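Local coordinates for protein epidermin leader peptide processing serine protease EpiP (Staphylococcus aureus subsp. aureus, PDB 3QFH) that probably acts as a subtilisin-like serine endopeptidase that cleaves the leader peptide from the precursor of the lantibiotic epidermin, at residues A[328-332]-A[333-337]; A[304-307]-A[308-312]. All blocks are in the same frame, centred on the assembly; numbering follows the deposited sequence.

Interaction 1 (A[328-332]-A[333-337]); sequences FSNFG and MNYTD
Phe331 and Thr336 come within 5.7 Å of each other at their CA atoms, where the chain folds back through a tight turn. The turn lies in the loop joining strands 314-319 and 338-341, neighbouring strands at one edge of the parallel sheet in this subtilisin-like fold. Gly332 stands at the bend with phi 142°, a backbone angle largely confined to glycine. One weak backbone bond crosses the turn, from Thr336 N to Gly332 O at 3.4 Å. Water 2 lies 3.0 Å from Gly332 O and 2.6 Å from Thr336 O and may bridge them, though it has other acceptors in reach.

Tyr335 carries the side-chain contact. Its CG lies anti to the backbone N (chi1 177°), which lays the ring back along 330-332. Tyr335 CD2 is 3.7 Å from Phe331 C, and the hydroxyl end reaches Asn330, with Tyr335 OH 3.5 Å from Asn330 CB. The Asn330 amide and the tyrosine ring are inclined at 43°. Both polar ends have Asp305 as a partner outside the turn; Asn330 OD1 bonds to the backbone N atoms of Asp281 and Ile283. Arg427 makes a cation-pi contact with Phe331. Water 1 links Asn330 O to Thr336 OG1, 2.8 Å from each, and donates to the carbonyl.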
# COMPACT_ATOMS: atom_id res chain seq x y z
N PHE A 328 8.59 -7.76 13.56
CA PHE A 328 7.84 -8.30 12.44
C PHE A 328 8.18 -7.65 11.10
O PHE A 328 7.69 -8.08 10.07
CB PHE A 328 6.33 -8.14 12.70
CG PHE A 328 5.90 -6.71 13.03
CD1 PHE A 328 5.53 -6.37 14.33
CD2 PHE A 328 5.83 -5.74 12.06
CE1 PHE A 328 5.13 -5.10 14.65
CE2 PHE A 328 5.42 -4.44 12.36
CZ PHE A 328 5.07 -4.12 13.67
N SER A 329 9.00 -6.61 11.08
CA SER A 329 9.26 -5.93 9.82
C SER A 329 10.24 -6.66 8.91
O SER A 329 11.32 -7.06 9.32
CB SER A 329 9.81 -4.51 10.05
OG SER A 329 9.81 -3.78 8.81
N ASN A 330 9.85 -6.86 7.67
CA ASN A 330 10.80 -7.35 6.70
C ASN A 330 11.87 -6.26 6.55
O ASN A 330 11.66 -5.09 6.94
CB ASN A 330 10.15 -7.65 5.35
CG ASN A 330 9.31 -8.92 5.35
OD1 ASN A 330 9.14 -9.61 6.38
ND2 ASN A 330 8.80 -9.26 4.18
N PHE A 331 13.02 -6.64 6.02
CA PHE A 331 14.11 -5.72 5.79
C PHE A 331 15.11 -6.34 4.82
O PHE A 331 14.92 -7.47 4.35
CB PHE A 331 14.81 -5.43 7.11
CG PHE A 331 15.46 -6.64 7.71
CD1 PHE A 331 16.83 -6.85 7.59
CD2 PHE A 331 14.70 -7.59 8.39
CE1 PHE A 331 17.43 -7.96 8.13
CE2 PHE A 331 15.30 -8.72 8.94
CZ PHE A 331 16.67 -8.90 8.81
N GLY A 332 16.19 -5.60 4.57
CA GLY A 332 17.29 -6.09 3.76
C GLY A 332 17.90 -5.06 2.84
O GLY A 332 17.30 -4.02 2.55
N MET A 333 19.14 -5.31 2.42
CA MET A 333 19.82 -4.41 1.48
C MET A 333 19.02 -4.39 0.21
O MET A 333 18.41 -5.40 -0.17
CB MET A 333 21.26 -4.86 1.17
CG MET A 333 22.36 -4.37 2.13
SD MET A 333 22.59 -2.55 2.20
CE MET A 333 24.18 -2.49 3.03
N ASN A 334 19.02 -3.24 -0.43
CA ASN A 334 18.31 -3.02 -1.69
C ASN A 334 16.82 -3.30 -1.60
O ASN A 334 16.21 -3.82 -2.53
CB ASN A 334 19.01 -3.85 -2.76
CG ASN A 334 20.48 -3.51 -2.84
OD1 ASN A 334 20.84 -2.34 -2.91
ND2 ASN A 334 21.34 -4.52 -2.78
N TYR A 335 16.26 -2.94 -0.45
CA TYR A 335 14.85 -3.16 -0.16
C TYR A 335 14.34 -1.99 0.66
O TYR A 335 13.70 -1.13 0.13
CB TYR A 335 14.69 -4.50 0.57
CG TYR A 335 13.30 -4.88 1.03
CD1 TYR A 335 12.39 -5.44 0.15
CD2 TYR A 335 12.91 -4.72 2.35
CE1 TYR A 335 11.12 -5.82 0.57
CE2 TYR A 335 11.64 -5.10 2.79
CZ TYR A 335 10.75 -5.65 1.88
OH TYR A 335 9.49 -6.05 2.29
N THR A 336 14.64 -1.95 1.94
CA THR A 336 14.16 -0.85 2.79
C THR A 336 14.74 0.52 2.38
O THR A 336 15.96 0.66 2.26
CB THR A 336 14.55 -1.12 4.25
OG1 THR A 336 14.07 -2.41 4.63
CG2 THR A 336 14.00 -0.06 5.18
N ASP A 337 13.86 1.50 2.16
CA ASP A 337 14.26 2.87 1.83
C ASP A 337 14.18 3.83 3.02
O ASP A 337 14.95 4.80 3.11
CB ASP A 337 13.36 3.42 0.72
CG ASP A 337 13.54 2.66 -0.59
OD1 ASP A 337 14.69 2.53 -1.04
OD2 ASP A 337 12.54 2.20 -1.18
O HOH W 1 12.89 -2.53 7.12
O HOH W 2 17.88 -1.12 1.96

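Interaction 2 (A[304-307]-A[308-312]); sequences KDVP and ASMDN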
# COMPACT_ATOMS: atom_id res chain seq x y z
N LYS A 304 8.96 -13.46 -4.60
CA LYS A 304 9.27 -12.05 -4.31
C LYS A 304 8.19 -11.39 -3.47
O LYS A 304 7.01 -11.70 -3.60
CB LYS A 304 9.46 -11.25 -5.59
CG LYS A 304 10.66 -11.67 -6.43
CD LYS A 304 11.09 -10.57 -7.40
CE LYS A 304 11.70 -9.37 -6.65
NZ LYS A 304 12.10 -8.26 -7.56
N ASP A 305 8.61 -10.47 -2.61
CA ASP A 305 7.70 -9.70 -1.77
C ASP A 305 7.32 -8.49 -2.62
O ASP A 305 8.16 -7.65 -2.89
CB ASP A 305 8.43 -9.29 -0.48
CG ASP A 305 7.54 -8.54 0.50
OD1 ASP A 305 6.32 -8.48 0.29
OD2 ASP A 305 8.09 -8.01 1.51
N VAL A 306 6.06 -8.41 -3.07
CA VAL A 306 5.63 -7.33 -3.95
C VAL A 306 4.40 -6.58 -3.43
O VAL A 306 3.55 -7.14 -2.75
CB VAL A 306 5.36 -7.84 -5.39
CG1 VAL A 306 6.52 -8.70 -5.86
CG2 VAL A 306 4.07 -8.61 -5.47
N PRO A 307 4.29 -5.28 -3.74
CA PRO A 307 5.20 -4.49 -4.56
C PRO A 307 6.42 -3.92 -3.82
O PRO A 307 7.18 -3.16 -4.43
CB PRO A 307 4.30 -3.35 -5.04
CG PRO A 307 3.35 -3.14 -3.91
CD PRO A 307 3.12 -4.49 -3.30
N ALA A 308 6.63 -4.29 -2.56
CA ALA A 308 7.73 -3.72 -1.77
C ALA A 308 9.11 -3.85 -2.41
O ALA A 308 9.94 -2.95 -2.25
CB ALA A 308 7.76 -4.32 -0.35
N SER A 309 9.37 -4.95 -3.11
CA SER A 309 10.68 -5.17 -3.72
C SER A 309 10.73 -4.77 -5.19
O SER A 309 11.70 -5.02 -5.85
CB SER A 309 11.08 -6.65 -3.60
OG SER A 309 10.16 -7.46 -4.34
N MET A 310 9.67 -4.16 -5.70
CA MET A 310 9.63 -3.79 -7.12
C MET A 310 10.34 -2.47 -7.42
O MET A 310 10.68 -1.72 -6.53
CB MET A 310 8.19 -3.74 -7.62
CG MET A 310 7.59 -5.13 -7.93
SD MET A 310 5.86 -4.96 -8.42
CE MET A 310 5.51 -6.59 -9.11
N ASP A 311 10.55 -2.20 -8.70
CA ASP A 311 11.20 -0.96 -9.09
C ASP A 311 10.24 0.21 -8.93
O ASP A 311 9.02 0.07 -9.10
CB ASP A 311 11.64 -1.04 -10.55
CG ASP A 311 12.63 -2.18 -10.81
OD1 ASP A 311 13.42 -2.52 -9.89
OD2 ASP A 311 12.61 -2.73 -11.93
N ASN A 312 10.82 1.36 -8.58
CA ASN A 312 10.09 2.61 -8.45
C ASN A 312 9.05 2.69 -7.33
O ASN A 312 8.00 3.28 -7.47
CB ASN A 312 9.48 2.97 -9.79
CG ASN A 312 10.54 3.15 -10.86
OD1 ASN A 312 11.49 3.88 -10.65
ND2 ASN A 312 10.37 2.50 -12.00
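Asp305 O is gripped twice by Ser309. The backbone N of Ser309 donates to it at 3.0 Å. The N-H...O angle is 144°, and the donor is tilted 18° from the carbonyl plane. Ser309 OG donates to the same oxygen. The bond from Ser309 OG to Asp305 O is modelled at only 2.5 Å, so its exact length is doubtful. The hydroxyl reaches back because OG sits between the backbone N and the carbonyl carbon, with chi1 at 63°. The Lys304 chain bends at chi3 and runs alongside, with Lys304 CE 3.4 Å from Ser309 OG.

The chain here leaves strand 302-306, which pairs antiparallel with strand 237-241. It passes a cis peptide before Pro307 and enters a type I beta turn from Pro307 to Met310. Met310 N closes the turn on Pro307 O at 3.0 Å. The bond is fairly straight at hydrogen, but the donor stands well above the carbonyl plane.

The Met310 side chain then runs extended beyond CG, back toward the strand. Met310 SD lies 4.1 Å from Pro307 CB, and Met310 CE meets Val306 CB at 3.9 Å. Helix 254-269 packs on this apolar group, with Leu260 on Val306, Ile264 on Pro307 and Gln261 on Met310. Before the turn, Asp305 OD2 lies 4.1 Å from Ala308 CB; its polar partners include Tyr335 OH and Asn330 ND2.

From the N terminus, interaction 2 comes first. It closes the turn by which the chain leaves strand 302-306. Strand 314-319 of the parallel sheet follows. Interaction 1 then closes a second turn, within 332-336, just before strand 338-341 at the sheet's edge. The two are in series and neither nest nor cross, but they meet in space. Asp305 OD2 of interaction 2 probably accepts hydrogen bonds from Tyr335 OH (2.5 Å) and Asn330 ND2 (3.0 Å) of interaction 1. The tyrosine also packs on Ala308. These contacts tie the antiparallel pair 237-241 and 302-306 to the loop leading into the edge strand.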